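Local coordinates for protein pentalenene synthase (Streptomyces chartreusis NRRL 3882, PDB 6Q4S) that probably converts farnesyl diphosphate into the bicyclic sesquiterpenol 7-epi-alpha-eudesmol by a magnesium-dependent 1,10-cyclization, at residues A[70-75]-A[121-126]. Sequence-based numbering, arbitrary orientation.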
loop_
_atom_site.group_PDB
_atom_site.type_symbol
_atom_site.label_atom_id
_atom_site.label_comp_id
_atom_site.label_asym_id
_atom_site.label_seq_id
_atom_site.Cartn_x
_atom_site.Cartn_y
_atom_site.Cartn_z
ATOM N N MET A 70 2.581 22.234 1.775
ATOM C CA MET A 70 3.936 22.681 1.827
ATOM C C MET A 70 4.732 21.885 2.844
ATOM O O MET A 70 5.906 21.556 2.620
ATOM C CB MET A 70 4.058 24.150 2.172
ATOM C CG MET A 70 3.358 25.054 1.136
ATOM S SD MET A 70 3.535 26.782 1.646
ATOM C CE MET A 70 2.927 27.491 0.104
ATOM N N ASN A 71 4.114 21.607 3.996
ATOM C CA ASN A 71 4.820 20.868 4.991
ATOM C C ASN A 71 5.241 19.448 4.380
ATOM O O ASN A 71 6.395 19.007 4.496
ATOM C CB ASN A 71 3.962 20.724 6.269
ATOM C CG ASN A 71 3.716 22.053 6.983
ATOM O OD1 ASN A 71 4.434 23.045 6.794
ATOM N ND2 ASN A 71 2.780 22.011 7.921
ATOM N N TRP A 72 4.277 18.770 3.838
ATOM C CA TRP A 72 4.512 17.505 3.131
ATOM C C TRP A 72 5.593 17.570 2.056
ATOM O O TRP A 72 6.562 16.827 2.108
ATOM C CB TRP A 72 3.256 17.097 2.490
ATOM C CG TRP A 72 3.305 15.816 1.800
ATOM C CD1 TRP A 72 3.898 14.666 2.210
ATOM C CD2 TRP A 72 2.717 15.551 0.570
ATOM N NE1 TRP A 72 3.699 13.668 1.292
ATOM C CE2 TRP A 72 2.992 14.192 0.253
ATOM C CE3 TRP A 72 2.007 16.329 -0.338
ATOM C CZ2 TRP A 72 2.482 13.589 -0.887
ATOM C CZ3 TRP A 72 1.550 15.759 -1.462
ATOM C CH2 TRP A 72 1.781 14.395 -1.745
ATOM N N PHE A 73 5.444 18.518 1.137
ATOM C CA PHE A 73 6.468 18.821 0.174
ATOM C C PHE A 73 7.862 18.855 0.793
ATOM O O PHE A 73 8.784 18.333 0.216
ATOM C CB PHE A 73 6.233 20.185 -0.470
ATOM C CG PHE A 73 5.945 20.153 -1.916
ATOM C CD1 PHE A 73 6.957 20.315 -2.822
ATOM C CD2 PHE A 73 4.644 20.083 -2.386
ATOM C CE1 PHE A 73 6.698 20.336 -4.174
ATOM C CE2 PHE A 73 4.362 20.160 -3.752
ATOM C CZ PHE A 73 5.383 20.256 -4.634
ATOM N N SER A 74 8.030 19.526 1.926
ATOM C CA SER A 74 9.312 19.637 2.498
ATOM C C SER A 74 9.912 18.278 2.938
ATOM O O SER A 74 11.147 18.176 2.974
ATOM C CB SER A 74 9.349 20.628 3.693
ATOM O OG SER A 74 8.690 20.133 4.838
ATOM N N LEU A 75 9.053 17.308 3.310
ATOM C CA LEU A 75 9.491 16.029 3.913
ATOM C C LEU A 75 10.334 15.270 2.942
ATOM O O LEU A 75 11.435 14.874 3.272
ATOM C CB LEU A 75 8.315 15.125 4.377
ATOM C CG LEU A 75 7.607 15.773 5.532
ATOM C CD1 LEU A 75 6.423 14.985 6.028
ATOM C CD2 LEU A 75 8.573 16.076 6.644
ATOM N N LEU A 121 8.232 11.682 12.814
ATOM C CA LEU A 121 7.233 12.399 13.607
ATOM C C LEU A 121 6.490 13.431 12.803
ATOM O O LEU A 121 5.282 13.552 12.954
ATOM C CB LEU A 121 7.906 13.058 14.830
ATOM C CG LEU A 121 8.499 12.014 15.813
ATOM C CD1 LEU A 121 9.592 12.681 16.661
ATOM C CD2 LEU A 121 7.439 11.361 16.693
ATOM N N ALA A 122 7.201 14.160 11.953
ATOM C CA ALA A 122 6.603 15.136 11.061
ATOM C C ALA A 122 5.636 14.465 10.146
ATOM O O ALA A 122 4.505 14.933 9.976
ATOM C CB ALA A 122 7.644 15.890 10.279
ATOM N N TRP A 123 6.060 13.361 9.536
ATOM C CA TRP A 123 5.147 12.636 8.660
ATOM C C TRP A 123 3.970 12.038 9.387
ATOM O O TRP A 123 2.862 12.094 8.875
ATOM C CB TRP A 123 5.920 11.588 7.834
ATOM C CG TRP A 123 5.122 10.755 6.890
ATOM C CD1 TRP A 123 5.177 9.387 6.828
ATOM C CD2 TRP A 123 4.167 11.160 5.872
ATOM N NE1 TRP A 123 4.363 8.931 5.825
ATOM C CE2 TRP A 123 3.721 9.985 5.234
ATOM C CE3 TRP A 123 3.664 12.379 5.433
ATOM C CZ2 TRP A 123 2.764 9.986 4.191
ATOM C CZ3 TRP A 123 2.714 12.385 4.392
ATOM C CH2 TRP A 123 2.258 11.188 3.799
ATOM N N ALA A 124 4.145 11.461 10.566
ATOM C CA ALA A 124 2.945 10.982 11.254
ATOM C C ALA A 124 1.900 12.089 11.426
ATOM O O ALA A 124 0.662 11.836 11.316
ATOM C CB ALA A 124 3.271 10.350 12.579
ATOM N N GLU A 125 2.374 13.316 11.659
ATOM C CA GLU A 125 1.468 14.474 11.786
ATOM C C GLU A 125 0.788 14.809 10.488
ATOM O O GLU A 125 -0.411 14.879 10.476
ATOM C CB GLU A 125 2.194 15.732 12.332
ATOM C CG GLU A 125 1.233 16.933 12.452
ATOM C CD GLU A 125 1.951 18.266 12.666
ATOM O OE1 GLU A 125 2.475 18.418 13.789
ATOM O OE2 GLU A 125 1.986 19.107 11.714
ATOM N N VAL A 126 1.569 14.927 9.408
ATOM C CA VAL A 126 1.073 15.343 8.117
ATOM C C VAL A 126 0.073 14.388 7.576
ATOM O O VAL A 126 -0.926 14.821 6.993
ATOM C CB VAL A 126 2.217 15.666 7.123
ATOM C CG1 VAL A 126 1.797 15.759 5.664
ATOM C CG2 VAL A 126 2.947 16.915 7.569
HETATM O O HOH W 1 1.099 19.906 9.100
#
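Residues 70-75 and 121-126 are short pieces of two helices, 63-79 and 118-131, that run roughly antiparallel, their axes inclined at 145° and coming within 10.2 Å of each other. Trp72 faces Val126 at the closest point, with 6.4 Å between their CA atoms, and one turn further on Leu75 lies across from Trp123. The two indoles stand side by side and point the same way; in each, CG is anti to the backbone N and beside the carbonyl carbon. Their planes are only 18° apart but slid past one another, so the rings hardly overlap; what meets is the CD1/NE1 side of Trp72 and the CE3, CZ3 and CH2 atoms of the six-membered ring of Trp123, with Trp72 CD1 3.4 Å from Trp123 CZ3. Trp146 meets both indoles with its own ring, and Trp123 NE1 donates to the carbonyl oxygen of Leu101, which helps fix that indole's rotation. Closer to the backbones than the rings, Val126 and Leu75 pack between the two helices. Val126 CG1 approaches Trp72 CB at 3.7 Å, while Leu75 splits its two methyls: CD1 lies 3.8 Å from Trp123 CE3, and CD2 reaches Ala122 CB at the same separation of 3.8 Å. No direct hydrogen bond links the segments. Instead, a water accepts from Asn71 ND2 and donates to Glu125 OE2, bridging the helices at 2.9 Å on each side. Both groups are also tied to helix 19-32, Asn71 OD1 by His26 and Glu125 OE2 by Trp29. This apolar seam with a polar, water-bridged margin joins two antiparallel helices of the all-helical terpene synthase fold, and helix 63-79 leads directly into the DDXXD motif that begins at Asp80, a probable magnesium ligand.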